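Local coordinates for ParB-like N-terminal domain-containing protein (Pyrococcus furiosus, PDB 1VK1) that is a two-domain ParB-like protein of uncharacterised function, probably an ATP-binding kinase related to the free L-serine kinase SerK, at residues K52-A57 with K83-V88; L90-E95 with E206-L211. All coordinates share one frame; numbering follows the deposited sequence.

The two contacts follow one another along the chain and show how chemistry changes with place in a fold. Interaction 1 is wholly buried and joins two neighbouring parallel strands of the ParB-like sheet, chiefly through backbone hydrogen bonds, with small apolar contacts on both faces. Interaction 2, about 17 Å away between centres, is side-chain packing of a turn against the helix 205-213, buried at Tyr92 and exposed at Phe93 and Glu206. The chain running on from 84-88 links them: Leu90, farther along it, continues the pairing through a probable hydrogen bond from Leu90 N to Leu56 O, and Ala57 packs on Tyr92 just beyond.

Interaction 1 (K52-A57 with K83-V88); sequences KPMLLA and KRAPSV
Val88 overlaps Leu55 on one face of the sheet, the two side chains lying abreast and pointing the same way, with the CD2 branch of Leu55 3.8 Å from CB of Val88. Val88 also meets Pro53: with chi1 at 173°, CG1 is anti to the backbone N and CG2 anti to the carbonyl carbon, which sets CG2 against the pyrrolidine ring, 4.1 Å from Pro53 CG. On the face of Met54 and Ser87 a hydroxyl packs among apolar carbons. Ser87 OG lies 3.4 Å from Met54 CB and is also touched by the CD1 methyl of Leu56, yet it spends its hydrogen bond within its own strand, donating to Ala85 O at 3.0 Å from well above the carbonyl plane. Met54 CG reaches the methyl of Ala85, after which the chain, folded at both its CB-CG and CG-SD bonds, leads away to Trp74 and Arg73 of the helix 71-80.

That helix belongs to the connection between the two strands, which also includes the edge strand 65-67; the pair 54-58 and 84-90 is parallel and central in a mixed four-stranded sheet of the ParB-like domain. Both backbone polar atoms of Met54 are bonded, to residues on either side of Ser87 in sequence: its N donates to Pro86 O, bent to 148° at the hydrogen, and its O takes a straighter bond from Val88 N at 2.8 Å. Leu56 N then donates to Val88 O. Weaker CA-H...O contacts run beside these bonds, such as Ser87 CA to Met54 O at 3.3 Å.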
# COMPACT_ATOMS: atom_id res chain seq x y z
N LYS A 52 -12.88 9.55 4.12
CA LYS A 52 -12.66 8.12 4.01
C LYS A 52 -12.13 7.61 5.34
O LYS A 52 -10.96 7.87 5.68
CB LYS A 52 -11.66 7.80 2.88
CG LYS A 52 -11.67 6.35 2.46
CD LYS A 52 -10.77 6.07 1.25
CE LYS A 52 -10.74 4.57 0.91
NZ LYS A 52 -9.99 4.28 -0.36
N PRO A 53 -12.95 6.87 6.11
CA PRO A 53 -12.53 6.50 7.47
C PRO A 53 -11.32 5.58 7.44
O PRO A 53 -11.13 4.81 6.50
CB PRO A 53 -13.74 5.76 8.03
CG PRO A 53 -14.45 5.23 6.83
CD PRO A 53 -14.27 6.30 5.77
N MET A 54 -10.50 5.67 8.47
CA MET A 54 -9.50 4.65 8.70
C MET A 54 -10.19 3.32 8.89
O MET A 54 -11.28 3.27 9.44
CB MET A 54 -8.73 4.96 9.98
CG MET A 54 -7.97 6.29 9.99
SD MET A 54 -6.58 6.34 8.79
CE MET A 54 -5.59 4.97 9.41
N LEU A 55 -9.54 2.24 8.46
CA LEU A 55 -9.93 0.89 8.87
C LEU A 55 -8.87 0.38 9.80
O LEU A 55 -7.68 0.40 9.45
CB LEU A 55 -10.07 -0.07 7.67
CG LEU A 55 -11.04 0.37 6.59
CD1 LEU A 55 -11.11 -0.68 5.47
CD2 LEU A 55 -12.42 0.68 7.15
N LEU A 56 -9.30 -0.04 11.00
CA LEU A 56 -8.41 -0.45 12.07
C LEU A 56 -8.82 -1.80 12.62
O LEU A 56 -9.98 -2.20 12.51
CB LEU A 56 -8.49 0.54 13.23
CG LEU A 56 -8.15 2.01 12.92
CD1 LEU A 56 -8.31 2.82 14.23
CD2 LEU A 56 -6.78 2.18 12.35
N ALA A 57 -7.89 -2.46 13.28
CA ALA A 57 -8.17 -3.69 14.04
C ALA A 57 -7.35 -3.66 15.31
O ALA A 57 -6.17 -3.33 15.27
CB ALA A 57 -7.84 -4.92 13.24
N LYS A 83 -4.84 15.16 15.80
CA LYS A 83 -4.86 14.27 16.95
C LYS A 83 -5.63 12.99 16.77
O LYS A 83 -5.31 12.00 17.40
CB LYS A 83 -5.45 15.00 18.16
N ARG A 84 -6.69 13.01 15.95
CA ARG A 84 -7.60 11.88 15.86
C ARG A 84 -8.07 11.70 14.44
O ARG A 84 -7.93 12.62 13.62
CB ARG A 84 -8.80 12.09 16.80
CG ARG A 84 -9.68 13.30 16.40
CD ARG A 84 -10.83 13.62 17.35
NE ARG A 84 -10.36 14.15 18.62
CZ ARG A 84 -10.00 15.40 18.80
NH1 ARG A 84 -10.05 16.28 17.79
NH2 ARG A 84 -9.55 15.79 19.99
N ALA A 85 -8.64 10.54 14.14
CA ALA A 85 -9.27 10.34 12.86
C ALA A 85 -10.48 9.43 13.02
O ALA A 85 -10.46 8.48 13.80
CB ALA A 85 -8.32 9.73 11.84
N PRO A 86 -11.55 9.68 12.25
CA PRO A 86 -12.68 8.77 12.22
C PRO A 86 -12.29 7.42 11.64
O PRO A 86 -11.61 7.36 10.61
CB PRO A 86 -13.67 9.46 11.29
CG PRO A 86 -12.89 10.36 10.45
CD PRO A 86 -11.70 10.79 11.28
N SER A 87 -12.73 6.36 12.31
CA SER A 87 -12.27 5.02 12.08
C SER A 87 -13.40 4.00 12.18
O SER A 87 -14.34 4.15 12.95
CB SER A 87 -11.19 4.67 13.11
OG SER A 87 -10.09 5.57 13.09
N VAL A 88 -13.24 2.93 11.41
CA VAL A 88 -14.09 1.76 11.52
C VAL A 88 -13.22 0.67 12.11
O VAL A 88 -12.14 0.40 11.59
CB VAL A 88 -14.65 1.34 10.14
CG1 VAL A 88 -15.41 -0.01 10.23
CG2 VAL A 88 -15.55 2.43 9.59

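Interaction 2 (L90-E95 with E206-L211); sequences LDYFDE and EEVMEL
Tyr92 and Phe93, two aromatic side chains from a tight turn in the loop between the strands 84-90 and 98-105, pack against one flank of the helix 205-213. They reach the helix at different points. The hydroxyl end of Tyr92 runs up to Val208 at about a right angle, with Tyr92 OH 3.4 Å from Val208 CB and close to both methyls. Met209 comes past the same ring in the opposite sense, and its terminal CE lies 4.0 Å from Tyr92 CD2. Leu66 of the strand 65-67 touches Tyr92, Val208 and Met209.

Both rings are carried on a type I beta turn from Asp91 to Asp94, closed by a backbone hydrogen bond from Asp94 N to Asp91 O. An Asx turn is superimposed on it, as Phe93 N donates to Asp91 OD1 at 3.2 Å from above the carboxylate plane. With Tyr92 CG anti to its backbone nitrogen (chi1 -165°), CD2 of the tyrosine sits 4.0 Å above one face of the Phe93 ring, near the rim.

Phe93 presents its edge to Met209 CB, which lies 3.9 Å from Phe93 CZ. Glu206, whose chain bends at chi2 (76°), lays OE2 3.5 Å from Phe93 CE1, with ring and carboxylate planes 41° apart. Phe93 and Glu206 are exposed, whereas Met209 is buried. Tyr92 is buried too, and its OH is hydrogen-bonded to His225 NE2, a residue whose ring also meets the tyrosine ring; separately, the backbone O of Tyr92 accepts from Lys205 NZ at the start of the helix.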
# COMPACT_ATOMS: atom_id res chain seq x y z
N LEU A 90 -12.56 -3.17 12.90
CA LEU A 90 -12.83 -4.47 12.32
C LEU A 90 -12.31 -5.57 13.24
O LEU A 90 -11.36 -5.36 14.02
CB LEU A 90 -12.04 -4.60 10.99
CG LEU A 90 -12.23 -3.56 9.92
CD1 LEU A 90 -11.26 -3.80 8.77
CD2 LEU A 90 -13.64 -3.58 9.40
N ASP A 91 -12.91 -6.76 13.13
CA ASP A 91 -12.28 -7.98 13.64
C ASP A 91 -11.43 -8.51 12.49
O ASP A 91 -11.97 -9.00 11.51
CB ASP A 91 -13.35 -9.00 14.05
CG ASP A 91 -12.75 -10.38 14.42
OD1 ASP A 91 -11.49 -10.54 14.40
OD2 ASP A 91 -13.47 -11.35 14.73
N TYR A 92 -10.13 -8.39 12.63
CA TYR A 92 -9.22 -8.66 11.51
C TYR A 92 -9.34 -10.11 11.00
O TYR A 92 -9.24 -10.35 9.81
CB TYR A 92 -7.80 -8.34 11.91
CG TYR A 92 -6.86 -8.24 10.74
CD1 TYR A 92 -7.13 -7.36 9.66
CD2 TYR A 92 -5.69 -8.98 10.68
CE1 TYR A 92 -6.27 -7.25 8.58
CE2 TYR A 92 -4.84 -8.87 9.61
CZ TYR A 92 -5.13 -8.01 8.55
OH TYR A 92 -4.28 -7.90 7.48
N PHE A 93 -9.61 -11.05 11.91
CA PHE A 93 -9.62 -12.48 11.54
C PHE A 93 -11.00 -13.01 11.23
O PHE A 93 -11.20 -14.21 11.07
CB PHE A 93 -8.86 -13.29 12.58
CG PHE A 93 -7.39 -13.02 12.54
CD1 PHE A 93 -6.61 -13.49 11.46
CD2 PHE A 93 -6.78 -12.25 13.51
CE1 PHE A 93 -5.26 -13.22 11.39
CE2 PHE A 93 -5.41 -11.97 13.44
CZ PHE A 93 -4.66 -12.47 12.38
N ASP A 94 -11.95 -12.10 11.08
CA ASP A 94 -13.21 -12.43 10.47
C ASP A 94 -12.95 -12.84 9.02
O ASP A 94 -12.15 -12.18 8.32
CB ASP A 94 -14.14 -11.23 10.55
CG ASP A 94 -15.55 -11.56 10.13
OD1 ASP A 94 -16.41 -11.71 11.02
OD2 ASP A 94 -15.89 -11.69 8.94
N GLU A 95 -13.61 -13.90 8.55
CA GLU A 95 -13.42 -14.42 7.19
C GLU A 95 -13.81 -13.41 6.09
O GLU A 95 -13.35 -13.52 4.96
CB GLU A 95 -14.17 -15.75 6.99
CG GLU A 95 -13.42 -16.96 7.54
CD GLU A 95 -12.13 -17.25 6.80
OE1 GLU A 95 -12.19 -17.56 5.58
OE2 GLU A 95 -11.06 -17.16 7.42
N GLU A 206 -2.39 -13.33 8.85
CA GLU A 206 -1.53 -13.74 9.94
C GLU A 206 -0.14 -13.11 9.85
O GLU A 206 0.42 -12.68 10.87
CB GLU A 206 -1.46 -15.28 10.03
CG GLU A 206 -2.77 -15.97 10.47
CD GLU A 206 -3.88 -16.04 9.41
OE1 GLU A 206 -3.63 -15.78 8.18
OE2 GLU A 206 -5.04 -16.38 9.83
N GLU A 207 0.43 -13.04 8.64
CA GLU A 207 1.71 -12.40 8.43
C GLU A 207 1.66 -10.89 8.73
O GLU A 207 2.60 -10.35 9.28
CB GLU A 207 2.22 -12.66 7.02
CG GLU A 207 2.67 -14.11 6.83
CD GLU A 207 2.89 -14.52 5.39
OE1 GLU A 207 2.39 -13.85 4.48
OE2 GLU A 207 3.56 -15.57 5.18
N VAL A 208 0.57 -10.24 8.36
CA VAL A 208 0.40 -8.80 8.64
C VAL A 208 0.37 -8.56 10.15
O VAL A 208 1.10 -7.71 10.66
CB VAL A 208 -0.89 -8.23 7.99
CG1 VAL A 208 -1.14 -6.78 8.46
CG2 VAL A 208 -0.81 -8.27 6.50
N MET A 209 -0.44 -9.33 10.86
CA MET A 209 -0.55 -9.14 12.30
C MET A 209 0.78 -9.50 13.00
O MET A 209 1.22 -8.81 13.93
CB MET A 209 -1.72 -9.94 12.85
CG MET A 209 -1.99 -9.69 14.32
SD MET A 209 -2.47 -7.99 14.76
CE MET A 209 -4.19 -7.99 14.29
N GLU A 210 1.45 -10.56 12.54
CA GLU A 210 2.76 -10.91 13.12
C GLU A 210 3.78 -9.78 12.92
O GLU A 210 4.57 -9.47 13.82
CB GLU A 210 3.27 -12.23 12.50
CG GLU A 210 4.67 -12.66 12.92
N LEU A 211 3.76 -9.15 11.75
CA LEU A 211 4.69 -8.09 11.47
C LEU A 211 4.44 -6.89 12.39
O LEU A 211 5.38 -6.33 12.98
CB LEU A 211 4.61 -7.67 9.99
CG LEU A 211 5.88 -6.96 9.52
CD1 LEU A 211 7.03 -7.98 9.38
CD2 LEU A 211 5.64 -6.26 8.21